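Local coordinates for phosphorylated carbohydrates phosphatase TM_1254 (Thermotoga maritima msb8, PDB 3KBB), which dephosphorylates phosphorylated carbohydrates such as erythrose 4-phosphate and fructose 6-phosphate with the help of a divalent metal cation, at residues Glu158-Phe163 and Ala176-Ile181; Gly169-Lys174 and Leu195-Val200. All coordinates share one frame; numbering follows the deposited sequence.

Contact 1 (Glu158-Phe163 and Ala176-Ile181); sequences EKVVVF and AGIERI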
ATOM      1  N   GLU A 158     -15.311   7.720 -14.932  1.00 22.70           N
ATOM      2  CA  GLU A 158     -14.850   7.371 -16.272  1.00 23.62           C
ATOM      3  C   GLU A 158     -13.682   8.267 -16.725  1.00 23.37           C
ATOM      4  O   GLU A 158     -13.127   8.039 -17.792  1.00 24.34           O
ATOM      5  CB  GLU A 158     -16.004   7.403 -17.298  1.00 24.42           C
ATOM      6  CG  GLU A 158     -16.642   8.768 -17.475  1.00 28.41           C
ATOM      7  CD  GLU A 158     -17.793   9.031 -16.507  1.00 32.09           C
ATOM      8  OE1 GLU A 158     -17.904   8.358 -15.451  1.00 31.50           O
ATOM      9  OE2 GLU A 158     -18.602   9.931 -16.813  1.00 34.96           O
ATOM     10  N   LYS A 159     -13.352   9.284 -15.933  1.00 22.49           N
ATOM     11  CA  LYS A 159     -12.226  10.180 -16.224  1.00 22.27           C
ATOM     12  C   LYS A 159     -11.032  10.047 -15.273  1.00 21.51           C
ATOM     13  O   LYS A 159     -10.177  10.949 -15.222  1.00 21.81           O
ATOM     14  CB  LYS A 159     -12.695  11.620 -16.345  1.00 23.88           C
ATOM     15  CG  LYS A 159     -13.706  11.807 -17.498  1.00 24.54           C
ATOM     16  CD  LYS A 159     -14.058  13.288 -17.627  1.00 28.99           C
ATOM     17  CE  LYS A 159     -15.154  13.522 -18.659  0.50 29.49           C
ATOM     18  NZ  LYS A 159     -15.412  14.995 -18.723  0.50 30.99           N
ATOM     19  N   VAL A 160     -10.947   8.916 -14.561  1.00 19.68           N
ATOM     20  CA  VAL A 160      -9.788   8.651 -13.680  1.00 18.16           C
ATOM     21  C   VAL A 160      -9.103   7.351 -14.087  1.00 17.96           C
ATOM     22  O   VAL A 160      -9.726   6.440 -14.680  1.00 18.24           O
ATOM     23  CB  VAL A 160     -10.162   8.605 -12.156  1.00 18.49           C
ATOM     24  CG1 VAL A 160     -10.989   9.872 -11.802  1.00 19.89           C
ATOM     25  CG2 VAL A 160     -10.952   7.346 -11.833  1.00 19.39           C
ATOM     26  N   VAL A 161      -7.829   7.284 -13.768  1.00 16.48           N
ATOM     27  CA  VAL A 161      -7.057   6.031 -13.903  1.00 17.07           C
ATOM     28  C   VAL A 161      -6.599   5.660 -12.486  1.00 16.42           C
ATOM     29  O   VAL A 161      -6.229   6.535 -11.711  1.00 17.01           O
ATOM     30  CB  VAL A 161      -5.803   6.248 -14.767  1.00 17.59           C
ATOM     31  CG1 VAL A 161      -4.942   4.957 -14.794  1.00 18.89           C
ATOM     32  CG2 VAL A 161      -6.206   6.584 -16.172  1.00 21.12           C
ATOM     33  N   VAL A 162      -6.676   4.372 -12.128  1.00 16.17           N
ATOM     34  CA  VAL A 162      -6.269   3.929 -10.786  1.00 15.63           C
ATOM     35  C   VAL A 162      -5.120   2.938 -10.917  1.00 15.13           C
ATOM     36  O   VAL A 162      -5.156   2.108 -11.831  1.00 16.09           O
ATOM     37  CB  VAL A 162      -7.482   3.203 -10.106  1.00 15.74           C
ATOM     38  CG1 VAL A 162      -7.054   2.459  -8.797  1.00 17.94           C
ATOM     39  CG2 VAL A 162      -8.569   4.206  -9.750  1.00 15.19           C
ATOM     40  N   PHE A 163      -4.148   2.992 -10.014  1.00 15.10           N
ATOM     41  CA  PHE A 163      -3.063   1.998  -9.915  1.00 15.58           C
ATOM     42  C   PHE A 163      -3.213   1.300  -8.575  1.00 15.40           C
ATOM     43  O   PHE A 163      -3.045   1.908  -7.482  1.00 15.21           O
ATOM     44  CB  PHE A 163      -1.696   2.679 -10.058  1.00 15.74           C
ATOM     45  CG  PHE A 163      -1.463   3.183 -11.450  1.00 16.17           C
ATOM     46  CD1 PHE A 163      -1.012   2.298 -12.442  1.00 14.60           C
ATOM     47  CD2 PHE A 163      -1.806   4.490 -11.807  1.00 17.87           C
ATOM     48  CE1 PHE A 163      -0.852   2.736 -13.745  1.00 18.09           C
ATOM     49  CE2 PHE A 163      -1.675   4.945 -13.126  1.00 16.22           C
ATOM     50  CZ  PHE A 163      -1.203   4.052 -14.112  1.00 18.83           C
ATOM     51  N   ALA A 176     -16.844   1.225  -7.337  1.00 18.28           N
ATOM     52  CA  ALA A 176     -17.063   2.672  -7.330  1.00 19.04           C
ATOM     53  C   ALA A 176     -17.338   3.209  -8.731  1.00 18.55           C
ATOM     54  O   ALA A 176     -17.553   4.397  -8.885  1.00 20.19           O
ATOM     55  CB  ALA A 176     -15.852   3.398  -6.718  1.00 17.15           C
ATOM     56  N   GLY A 177     -17.296   2.342  -9.740  1.00 18.88           N
ATOM     57  CA  GLY A 177     -17.616   2.716 -11.124  1.00 19.28           C
ATOM     58  C   GLY A 177     -16.434   3.078 -12.005  1.00 19.39           C
ATOM     59  O   GLY A 177     -16.612   3.498 -13.159  1.00 19.93           O
ATOM     60  N   ILE A 178     -15.214   2.878 -11.480  1.00 17.97           N
ATOM     61  CA  ILE A 178     -13.984   3.186 -12.190  1.00 17.03           C
ATOM     62  C   ILE A 178     -13.595   1.974 -13.065  1.00 18.61           C
ATOM     63  O   ILE A 178     -13.465   0.845 -12.570  1.00 20.12           O
ATOM     64  CB  ILE A 178     -12.844   3.489 -11.211  1.00 16.00           C
ATOM     65  CG1 ILE A 178     -13.201   4.725 -10.362  1.00 12.69           C
ATOM     66  CG2 ILE A 178     -11.485   3.717 -11.989  1.00 16.45           C
ATOM     67  CD1 ILE A 178     -12.249   4.966  -9.189  1.00 19.15           C
ATOM     68  N   GLU A 179     -13.395   2.228 -14.351  1.00 19.59           N
ATOM     69  CA  GLU A 179     -13.048   1.135 -15.293  1.00 20.54           C
ATOM     70  C   GLU A 179     -11.553   0.984 -15.551  1.00 19.86           C
ATOM     71  O   GLU A 179     -11.043  -0.144 -15.705  1.00 20.16           O
ATOM     72  CB  GLU A 179     -13.824   1.309 -16.598  1.00 22.06           C
ATOM     73  CG  GLU A 179     -15.309   0.914 -16.428  1.00 27.13           C
ATOM     74  CD  GLU A 179     -15.522  -0.541 -16.051  0.50 29.34           C
ATOM     75  OE1 GLU A 179     -15.129  -1.437 -16.838  0.50 33.17           O
ATOM     76  OE2 GLU A 179     -16.104  -0.792 -14.976  0.50 30.24           O
ATOM     77  N   ARG A 180     -10.853   2.111 -15.639  1.00 18.72           N
ATOM     78  CA  ARG A 180      -9.433   2.092 -15.966  1.00 18.61           C
ATOM     79  C   ARG A 180      -8.556   1.821 -14.745  1.00 18.66           C
ATOM     80  O   ARG A 180      -8.001   2.769 -14.144  1.00 18.06           O
ATOM     81  CB  ARG A 180      -8.963   3.355 -16.682  1.00 19.01           C
ATOM     82  CG  ARG A 180      -9.767   3.735 -17.916  1.00 21.46           C
ATOM     83  CD  ARG A 180      -9.065   4.891 -18.624  1.00 26.44           C
ATOM     84  NE  ARG A 180      -9.762   5.237 -19.860  1.00 29.30           N
ATOM     85  CZ  ARG A 180      -9.289   5.012 -21.089  0.70 30.40           C
ATOM     86  NH1 ARG A 180      -8.095   4.431 -21.271  0.70 25.42           N
ATOM     87  NH2 ARG A 180     -10.025   5.381 -22.133  0.70 29.19           N
ATOM     88  N   ILE A 181      -8.466   0.543 -14.372  1.00 16.33           N
ATOM     89  CA  ILE A 181      -7.694   0.111 -13.195  1.00 16.38           C
ATOM     90  C   ILE A 181      -6.513  -0.730 -13.642  1.00 17.26           C
ATOM     91  O   ILE A 181      -6.718  -1.741 -14.344  1.00 16.64           O
ATOM     92  CB  ILE A 181      -8.578  -0.744 -12.257  1.00 15.17           C
ATOM     93  CG1 ILE A 181      -9.821   0.064 -11.825  1.00 15.56           C
ATOM     94  CG2 ILE A 181      -7.763  -1.215 -11.008  1.00 15.64           C
ATOM     95  CD1 ILE A 181     -10.894  -0.832 -11.294  1.00 16.07           C
TER
HETATM   96  O   HOH W   1     -12.522   5.230 -18.134  1.00 34.05           O
HETATM   97  O   HOH W   2     -11.992   4.905 -15.531  1.00 18.63           O
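V162 and I181 face each other as a parallel bridge, where the loop A176-R180 runs into the next strand beside V160-F163; V162 N donates to R180 O at 2.9 Å with an N-H...O angle of 165°. One residue earlier the backbones have not yet closed up, and a water spans the gap, donating a hydrogen bond to V160 O and accepting one from R180 N. The apolar packing centres on I178, which lies roughly at right angles across V160 and V162. Its CG2, anti to the backbone N, is 3.7 Å from V160 CG2, and the same methyl lies 3.7 Å from V162 CG2. Branched aliphatic residues suit this place, because V160 and V162 turn to the same face of the sheet, which helix 144-153 also covers. R180 takes the outer margin: its extended chain passes V161, with CD 4.1 Å from V161 CG2, while NE is weakly linked through a second water to E158 O. G177, with phi 95°, ends helix 167-175 in a Schellman motif. Strand, helix and returning strand form a beta-alpha-beta crossover of the Rossmann-like HAD core, beside the strand carrying D7, probably the nucleophile.

Contact 2 (Gly169-Lys174 and Leu195-Val200); sequences GVEAAK and LEAGAV
A197 and V170 form the centre of this contact, which sets one flank of helix 167-175 against the turn that ends helix 192-196. The CB of A197 points at the helix and lies 3.6 Å from V170 CG1. That branch stands anti to the backbone N (chi1 173°), which carries it out to the turn, where V170 CG1 also meets the peptide groups, 3.5 Å from A197 O and 3.6 Å from A199 N. Valine suits the spot because a short, branched apolar group packs closely against a backbone that passes so near, and alanine because the backbones approach closely, the CA atoms of E171 and A197 being 5.7 Å apart. V170 is buried and also packs on I181, so its side chain joins helix, turn and strand.

E171 and K174 add their aliphatic parts. E171 CG touches A197 CB at 3.9 Å, and beyond it the extended chain carries the carboxylate on past A197; E171 also packs on P141. K174 lies one turn on from V170, and its CG passes A197 O at 4.4 Å, a loose approach. G198 has a phi of 121°, a conformation that glycine adopts readily because it has no CB to press on the carbonyl O of A197; its N bonds back to L195 O at 3.0 Å. The positive phi and the bonds into the last turn make this a Schellman motif, which turns the chain toward edge strand 201-203. The whole is plain helix-to-turn packing on one layer of the alpha/beta HAD core.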
ATOM      1  N   GLY A 169      -8.506  -4.090  -3.423  1.00 18.04           N
ATOM      2  CA  GLY A 169      -8.358  -2.687  -3.955  1.00 16.22           C
ATOM      3  C   GLY A 169      -8.990  -2.547  -5.349  1.00 16.48           C
ATOM      4  O   GLY A 169      -9.751  -1.617  -5.665  1.00 16.33           O
ATOM      5  N   VAL A 170      -8.680  -3.502  -6.210  1.00 14.44           N
ATOM      6  CA  VAL A 170      -9.284  -3.492  -7.548  1.00 14.94           C
ATOM      7  C   VAL A 170     -10.783  -3.632  -7.478  1.00 15.33           C
ATOM      8  O   VAL A 170     -11.508  -2.919  -8.154  1.00 15.39           O
ATOM      9  CB  VAL A 170      -8.641  -4.588  -8.437  1.00 14.24           C
ATOM     10  CG1 VAL A 170      -9.408  -4.694  -9.778  1.00 15.92           C
ATOM     11  CG2 VAL A 170      -7.138  -4.283  -8.658  1.00 15.49           C
ATOM     12  N   GLU A 171     -11.274  -4.545  -6.638  1.00 14.74           N
ATOM     13  CA  GLU A 171     -12.707  -4.685  -6.470  1.00 16.10           C
ATOM     14  C   GLU A 171     -13.367  -3.384  -6.017  1.00 15.34           C
ATOM     15  O   GLU A 171     -14.431  -3.010  -6.533  1.00 16.24           O
ATOM     16  CB  GLU A 171     -13.029  -5.795  -5.462  1.00 16.28           C
ATOM     17  CG  GLU A 171     -12.719  -7.199  -6.020  1.00 20.01           C
ATOM     18  CD  GLU A 171     -12.887  -8.314  -4.980  1.00 21.75           C
ATOM     19  OE1 GLU A 171     -13.101  -8.009  -3.788  1.00 24.94           O
ATOM     20  OE2 GLU A 171     -12.754  -9.508  -5.366  1.00 27.01           O
ATOM     21  N   ALA A 172     -12.722  -2.700  -5.070  1.00 14.80           N
ATOM     22  CA  ALA A 172     -13.282  -1.475  -4.515  1.00 15.12           C
ATOM     23  C   ALA A 172     -13.389  -0.369  -5.595  1.00 13.65           C
ATOM     24  O   ALA A 172     -14.463   0.283  -5.745  1.00 14.20           O
ATOM     25  CB  ALA A 172     -12.439  -1.006  -3.333  1.00 16.41           C
ATOM     26  N   ALA A 173     -12.316  -0.198  -6.363  1.00 14.39           N
ATOM     27  CA  ALA A 173     -12.329   0.836  -7.398  1.00 15.19           C
ATOM     28  C   ALA A 173     -13.368   0.481  -8.467  1.00 15.23           C
ATOM     29  O   ALA A 173     -14.127   1.337  -8.900  1.00 16.87           O
ATOM     30  CB  ALA A 173     -10.957   1.017  -8.041  1.00 16.53           C
ATOM     31  N   LYS A 174     -13.404  -0.771  -8.882  1.00 16.16           N
ATOM     32  CA  LYS A 174     -14.417  -1.208  -9.869  1.00 17.43           C
ATOM     33  C   LYS A 174     -15.866  -0.982  -9.383  1.00 18.18           C
ATOM     34  O   LYS A 174     -16.735  -0.463 -10.137  1.00 18.63           O
ATOM     35  CB  LYS A 174     -14.196  -2.685 -10.183  1.00 19.29           C
ATOM     36  CG  LYS A 174     -14.913  -3.203 -11.428  1.00 23.62           C
ATOM     37  CD  LYS A 174     -14.181  -2.814 -12.730  1.00 30.28           C
ATOM     38  CE  LYS A 174     -14.892  -3.448 -13.955  1.00 30.68           C
ATOM     39  NZ  LYS A 174     -15.434  -4.744 -13.470  1.00 36.16           N
ATOM     40  N   LEU A 195      -6.215  -9.229 -12.363  1.00 17.94           N
ATOM     41  CA  LEU A 195      -6.923  -9.248 -13.639  1.00 18.31           C
ATOM     42  C   LEU A 195      -8.316  -9.824 -13.451  1.00 19.40           C
ATOM     43  O   LEU A 195      -9.312  -9.315 -14.010  1.00 19.76           O
ATOM     44  CB  LEU A 195      -6.099 -10.085 -14.645  1.00 17.38           C
ATOM     45  CG  LEU A 195      -4.802  -9.454 -15.180  1.00 19.15           C
ATOM     46  CD1 LEU A 195      -4.143 -10.428 -16.165  1.00 22.81           C
ATOM     47  CD2 LEU A 195      -5.059  -8.137 -15.835  1.00 19.92           C
ATOM     48  N   GLU A 196      -8.417 -10.891 -12.665  1.00 19.92           N
ATOM     49  CA  GLU A 196      -9.738 -11.479 -12.442  1.00 22.19           C
ATOM     50  C   GLU A 196     -10.682 -10.518 -11.747  1.00 21.82           C
ATOM     51  O   GLU A 196     -11.876 -10.539 -12.011  1.00 24.18           O
ATOM     52  CB  GLU A 196      -9.648 -12.813 -11.697  1.00 22.65           C
ATOM     53  CG  GLU A 196      -8.731 -13.902 -12.375  0.70 27.82           C
ATOM     54  CD  GLU A 196      -8.748 -13.980 -13.937  0.70 32.46           C
ATOM     55  OE1 GLU A 196      -9.782 -14.370 -14.540  0.70 32.91           O
ATOM     56  OE2 GLU A 196      -7.678 -13.704 -14.554  0.70 33.38           O
ATOM     57  N   ALA A 197     -10.144  -9.653 -10.877  1.00 22.01           N
ATOM     58  CA  ALA A 197     -10.966  -8.630 -10.210  1.00 21.55           C
ATOM     59  C   ALA A 197     -11.362  -7.451 -11.113  1.00 22.21           C
ATOM     60  O   ALA A 197     -12.176  -6.599 -10.698  1.00 22.18           O
ATOM     61  CB  ALA A 197     -10.255  -8.118  -8.933  1.00 21.35           C
ATOM     62  N   GLY A 198     -10.761  -7.362 -12.305  1.00 20.53           N
ATOM     63  CA  GLY A 198     -11.142  -6.321 -13.250  1.00 20.52           C
ATOM     64  C   GLY A 198     -10.052  -5.381 -13.691  1.00 19.13           C
ATOM     65  O   GLY A 198     -10.312  -4.458 -14.495  1.00 19.21           O
ATOM     66  N   ALA A 199      -8.821  -5.625 -13.248  1.00 18.12           N
ATOM     67  CA  ALA A 199      -7.722  -4.782 -13.751  1.00 17.08           C
ATOM     68  C   ALA A 199      -7.607  -4.957 -15.290  1.00 18.64           C
ATOM     69  O   ALA A 199      -7.822  -6.071 -15.830  1.00 18.23           O
ATOM     70  CB  ALA A 199      -6.417  -5.115 -13.076  1.00 17.79           C
ATOM     71  N   VAL A 200      -7.290  -3.870 -15.980  1.00 17.77           N
ATOM     72  CA  VAL A 200      -7.280  -3.887 -17.458  1.00 19.46           C
ATOM     73  C   VAL A 200      -5.911  -4.284 -18.031  1.00 18.81           C
ATOM     74  O   VAL A 200      -5.785  -4.584 -19.227  1.00 19.02           O
ATOM     75  CB  VAL A 200      -7.692  -2.521 -18.073  1.00 19.51           C
ATOM     76  CG1 VAL A 200      -9.134  -2.157 -17.635  1.00 19.52           C
ATOM     77  CG2 VAL A 200      -6.639  -1.413 -17.765  1.00 19.69           C
TER

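In the fold
Helix 167-175 ties the two contacts together: contact 1 joins the strand before it to the loop after it, whereas contact 2 packs its flank against the next connection of the sheet. The segments alternate along the chain, and the contact centres lie about 9 Å apart. Contact 1 is the more buried, combining a strand bond and bridging waters with aliphatic packing; contact 2 is partly buried and works across its segments by van der Waals packing. They meet twice: I181 O probably accepts a bond from V200 N, 2.7 Å away, and at the end of helix 167-175 I178 N probably bonds to A173 O. Both use a glycine in a Schellman motif to leave a helix toward a strand.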